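Local coordinates for protein scyllo-inositol 2-dehydrogenase (NADP(+)) IolW (PDB 3GDO) that catalyses the reversible NADPH-dependent reduction of scyllo-inosose to scyllo-inositol and does not accept NADH in place of NADPH, at residues H21-Y31 with Y302-A310. Residues are numbered along the deposited sequence; the frame is centred on the assembly and turned at random.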
loop_
_atom_site.group_PDB
_atom_site.type_symbol
_atom_site.label_atom_id
_atom_site.label_comp_id
_atom_site.label_asym_id
_atom_site.label_seq_id
_atom_site.Cartn_x
_atom_site.Cartn_y
_atom_site.Cartn_z
ATOM N N HIS B 21 7.146 -31.215 -3.809
ATOM C CA HIS B 21 7.494 -32.054 -2.649
ATOM C C HIS B 21 8.481 -33.148 -2.982
ATOM O O HIS B 21 9.542 -33.269 -2.344
ATOM C CB HIS B 21 6.221 -32.621 -1.989
ATOM C CG HIS B 21 5.392 -31.571 -1.316
ATOM N ND1 HIS B 21 5.551 -31.231 0.013
ATOM C CD2 HIS B 21 4.404 -30.766 -1.796
ATOM C CE1 HIS B 21 4.675 -30.285 0.332
ATOM N NE2 HIS B 21 3.982 -29.970 -0.756
ATOM N N GLY B 22 8.119 -33.944 -3.981
ATOM C CA GLY B 22 8.913 -35.049 -4.471
ATOM C C GLY B 22 10.378 -34.764 -4.647
ATOM O O GLY B 22 11.193 -35.466 -4.064
ATOM N N PRO B 23 10.729 -33.733 -5.446
ATOM C CA PRO B 23 12.130 -33.440 -5.700
ATOM C C PRO B 23 12.897 -33.054 -4.433
ATOM O O PRO B 23 14.102 -33.290 -4.349
ATOM C CB PRO B 23 12.056 -32.239 -6.654
ATOM C CG PRO B 23 10.810 -32.392 -7.359
ATOM C CD PRO B 23 9.850 -33.001 -6.381
ATOM N N LEU B 24 12.227 -32.432 -3.468
ATOM C CA LEU B 24 12.908 -32.028 -2.234
ATOM C C LEU B 24 13.163 -33.260 -1.346
ATOM O O LEU B 24 14.264 -33.446 -0.806
ATOM C CB LEU B 24 12.079 -30.991 -1.485
ATOM C CG LEU B 24 11.809 -29.675 -2.227
ATOM C CD1 LEU B 24 11.029 -28.707 -1.368
ATOM C CD2 LEU B 24 13.116 -29.039 -2.707
ATOM N N LEU B 25 12.128 -34.089 -1.204
ATOM C CA LEU B 25 12.211 -35.311 -0.399
ATOM C C LEU B 25 13.285 -36.215 -0.980
ATOM O O LEU B 25 14.109 -36.749 -0.250
ATOM C CB LEU B 25 10.856 -36.014 -0.305
ATOM C CG LEU B 25 9.757 -35.314 0.520
ATOM C CD1 LEU B 25 8.381 -35.937 0.291
ATOM C CD2 LEU B 25 10.092 -35.372 1.990
ATOM N N ASP B 26 13.328 -36.284 -2.304
ATOM C CA ASP B 26 14.346 -37.023 -3.060
ATOM C C ASP B 26 15.811 -36.708 -2.728
ATOM O O ASP B 26 16.649 -37.600 -2.827
ATOM C CB ASP B 26 14.089 -36.844 -4.564
ATOM C CG ASP B 26 15.022 -37.673 -5.429
ATOM O OD1 ASP B 26 14.886 -38.910 -5.408
ATOM O OD2 ASP B 26 15.876 -37.092 -6.142
ATOM N N VAL B 27 16.158 -35.467 -2.378
ATOM C CA VAL B 27 17.583 -35.189 -2.091
ATOM C C VAL B 27 17.976 -35.348 -0.614
ATOM O O VAL B 27 19.132 -35.169 -0.260
ATOM C CB VAL B 27 18.100 -33.829 -2.654
ATOM C CG1 VAL B 27 17.874 -33.746 -4.158
ATOM C CG2 VAL B 27 17.438 -32.645 -1.930
ATOM N N LEU B 28 17.017 -35.654 0.244
ATOM C CA LEU B 28 17.287 -35.760 1.673
ATOM C C LEU B 28 17.425 -37.229 2.105
ATOM O O LEU B 28 16.449 -37.962 2.084
ATOM C CB LEU B 28 16.149 -35.088 2.459
ATOM C CG LEU B 28 16.051 -33.564 2.287
ATOM C CD1 LEU B 28 14.849 -33.025 3.015
ATOM C CD2 LEU B 28 17.347 -32.906 2.767
ATOM N N ASP B 29 18.616 -37.677 2.501
ATOM C CA ASP B 29 18.694 -39.101 2.897
ATOM C C ASP B 29 17.934 -39.519 4.166
ATOM O O ASP B 29 17.738 -40.726 4.393
ATOM C CB ASP B 29 20.086 -39.747 2.783
ATOM C CG ASP B 29 21.225 -38.756 2.851
ATOM O OD1 ASP B 29 21.338 -38.025 3.861
ATOM O OD2 ASP B 29 22.051 -38.754 1.914
ATOM N N GLU B 30 17.467 -38.539 4.948
ATOM C CA GLU B 30 16.555 -38.797 6.045
ATOM C C GLU B 30 15.245 -39.469 5.612
ATOM O O GLU B 30 14.460 -39.924 6.457
ATOM C CB GLU B 30 16.183 -37.485 6.754
ATOM C CG GLU B 30 17.319 -36.736 7.415
ATOM C CD GLU B 30 17.854 -35.622 6.543
ATOM O OE1 GLU B 30 18.248 -35.897 5.380
ATOM O OE2 GLU B 30 17.888 -34.473 7.030
ATOM N N TYR B 31 14.963 -39.476 4.308
ATOM C CA TYR B 31 13.636 -39.898 3.803
ATOM C C TYR B 31 13.699 -41.022 2.788
ATOM O O TYR B 31 14.656 -41.128 2.031
ATOM C CB TYR B 31 12.886 -38.718 3.151
ATOM C CG TYR B 31 12.422 -37.682 4.150
ATOM C CD1 TYR B 31 11.252 -37.873 4.872
ATOM C CD2 TYR B 31 13.188 -36.544 4.407
ATOM C CE1 TYR B 31 10.833 -36.944 5.796
ATOM C CE2 TYR B 31 12.785 -35.601 5.330
ATOM C CZ TYR B 31 11.588 -35.798 6.018
ATOM O OH TYR B 31 11.150 -34.881 6.968
ATOM N N TYR B 302 13.940 -24.244 1.147
ATOM C CA TYR B 302 12.724 -25.016 1.415
ATOM C C TYR B 302 13.056 -26.381 2.067
ATOM O O TYR B 302 12.232 -26.941 2.779
ATOM C CB TYR B 302 11.892 -25.269 0.135
ATOM C CG TYR B 302 11.123 -24.058 -0.449
ATOM C CD1 TYR B 302 10.922 -22.888 0.292
ATOM C CD2 TYR B 302 10.585 -24.120 -1.727
ATOM C CE1 TYR B 302 10.217 -21.803 -0.246
ATOM C CE2 TYR B 302 9.857 -23.028 -2.294
ATOM C CZ TYR B 302 9.693 -21.885 -1.549
ATOM O OH TYR B 302 8.983 -20.831 -2.072
ATOM N N LEU B 303 14.245 -26.906 1.785
ATOM C CA LEU B 303 14.740 -28.150 2.424
ATOM C C LEU B 303 14.630 -28.074 3.929
ATOM O O LEU B 303 14.354 -29.099 4.595
ATOM C CB LEU B 303 16.197 -28.431 2.050
ATOM C CG LEU B 303 16.471 -28.816 0.588
ATOM C CD1 LEU B 303 17.999 -29.050 0.377
ATOM C CD2 LEU B 303 15.638 -30.074 0.202
ATOM N N THR B 304 14.831 -26.865 4.465
ATOM C CA THR B 304 14.851 -26.672 5.903
ATOM C C THR B 304 13.545 -27.168 6.537
ATOM O O THR B 304 13.597 -27.835 7.582
ATOM C CB THR B 304 15.200 -25.196 6.293
ATOM O OG1 THR B 304 16.466 -24.852 5.722
ATOM C CG2 THR B 304 15.256 -24.975 7.801
ATOM N N TYR B 305 12.388 -26.887 5.913
ATOM C CA TYR B 305 11.127 -27.413 6.436
ATOM C C TYR B 305 11.222 -28.956 6.594
ATOM O O TYR B 305 10.836 -29.516 7.621
ATOM C CB TYR B 305 9.944 -27.053 5.533
ATOM C CG TYR B 305 8.640 -27.693 5.950
ATOM C CD1 TYR B 305 7.760 -27.018 6.784
ATOM C CD2 TYR B 305 8.275 -28.943 5.498
ATOM C CE1 TYR B 305 6.569 -27.567 7.164
ATOM C CE2 TYR B 305 7.074 -29.504 5.883
ATOM C CZ TYR B 305 6.237 -28.815 6.717
ATOM O OH TYR B 305 5.039 -29.345 7.111
ATOM N N TYR B 306 11.748 -29.643 5.592
ATOM C CA TYR B 306 11.750 -31.095 5.703
ATOM C C TYR B 306 12.839 -31.679 6.636
ATOM O O TYR B 306 12.629 -32.725 7.220
ATOM C CB TYR B 306 11.710 -31.777 4.324
ATOM C CG TYR B 306 10.292 -31.900 3.780
ATOM C CD1 TYR B 306 9.354 -32.670 4.441
ATOM C CD2 TYR B 306 9.896 -31.244 2.596
ATOM C CE1 TYR B 306 8.043 -32.783 3.973
ATOM C CE2 TYR B 306 8.594 -31.370 2.088
ATOM C CZ TYR B 306 7.675 -32.131 2.787
ATOM O OH TYR B 306 6.388 -32.304 2.338
ATOM N N ARG B 307 13.993 -31.025 6.749
ATOM C CA ARG B 307 14.998 -31.448 7.736
ATOM C C ARG B 307 14.426 -31.294 9.141
ATOM O O ARG B 307 14.675 -32.128 10.028
ATOM C CB ARG B 307 16.275 -30.645 7.601
ATOM C CG ARG B 307 17.011 -30.883 6.311
ATOM C CD ARG B 307 18.257 -29.982 6.223
ATOM N NE ARG B 307 19.093 -30.387 5.094
ATOM C CZ ARG B 307 19.540 -29.584 4.136
ATOM N NH1 ARG B 307 19.300 -28.286 4.163
ATOM N NH2 ARG B 307 20.306 -30.075 3.175
ATOM N N LYS B 308 13.623 -30.257 9.337
ATOM C CA LYS B 308 12.995 -30.039 10.633
ATOM C C LYS B 308 11.888 -31.046 10.936
ATOM O O LYS B 308 11.814 -31.539 12.064
ATOM C CB LYS B 308 12.525 -28.595 10.807
ATOM C CG LYS B 308 13.500 -27.721 11.597
ATOM C CD LYS B 308 13.731 -26.341 10.952
ATOM C CE LYS B 308 13.903 -25.249 12.022
ATOM N NZ LYS B 308 14.999 -25.500 13.011
ATOM N N ILE B 309 11.045 -31.357 9.950
ATOM C CA ILE B 309 10.037 -32.390 10.113
ATOM C C ILE B 309 10.706 -33.738 10.527
ATOM O O ILE B 309 10.228 -34.423 11.419
ATOM C CB ILE B 309 9.180 -32.592 8.807
ATOM C CG1 ILE B 309 8.248 -31.395 8.544
ATOM C CG2 ILE B 309 8.378 -33.932 8.840
ATOM C CD1 ILE B 309 6.969 -31.340 9.410
ATOM N N ALA B 310 11.798 -34.092 9.865
ATOM C CA ALA B 310 12.560 -35.279 10.217
ATOM C C ALA B 310 13.030 -35.242 11.688
ATOM O O ALA B 310 12.938 -36.255 12.408
ATOM C CB ALA B 310 13.728 -35.462 9.266
#
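Y306 reaches from helix 303-310 past L28 and L25 to H21. Its CB lies 3.6 Å from L28 CD1, the two side chains crossing at about a right angle. Next comes the ring, sandwiched: L25 CD2 sits over one face, 3.8 Å from the centroid in a CH-pi contact, while Y305 CD2 of its own helix backs the other. The ring's edge is turned toward the face of Y31 in an offset edge-to-face pair, planes at 82°. At the tip, OH meets H21 ND1 at 2.7 Å near the imidazole plane, a hydrogen bond in which either atom could be the donor; H21 NE2 in turn bonds E95. Y31, its CG anti to the carbonyl carbon (chi1 -70°), brings its own hydroxyl to the backbone: Y306 O accepts from Y31 OH at 2.6 Å, tilted 16° from the carbonyl plane, as well as from A310 N, its helical partner. A phenylalanine in place of Y306 would probably leave the buried H21 ND1 without its hydroxyl mate. One turn earlier, L303 CD2 packs against V27 CG2 at 3.8 Å and also touches L24. Two tyrosine hydroxyls thus find partners across a mainly apolar interface, fixing the Y306 ring's rotation and tying helix 303-310 to the Rossmann domain of this Gfo/Idh/MocA enzyme.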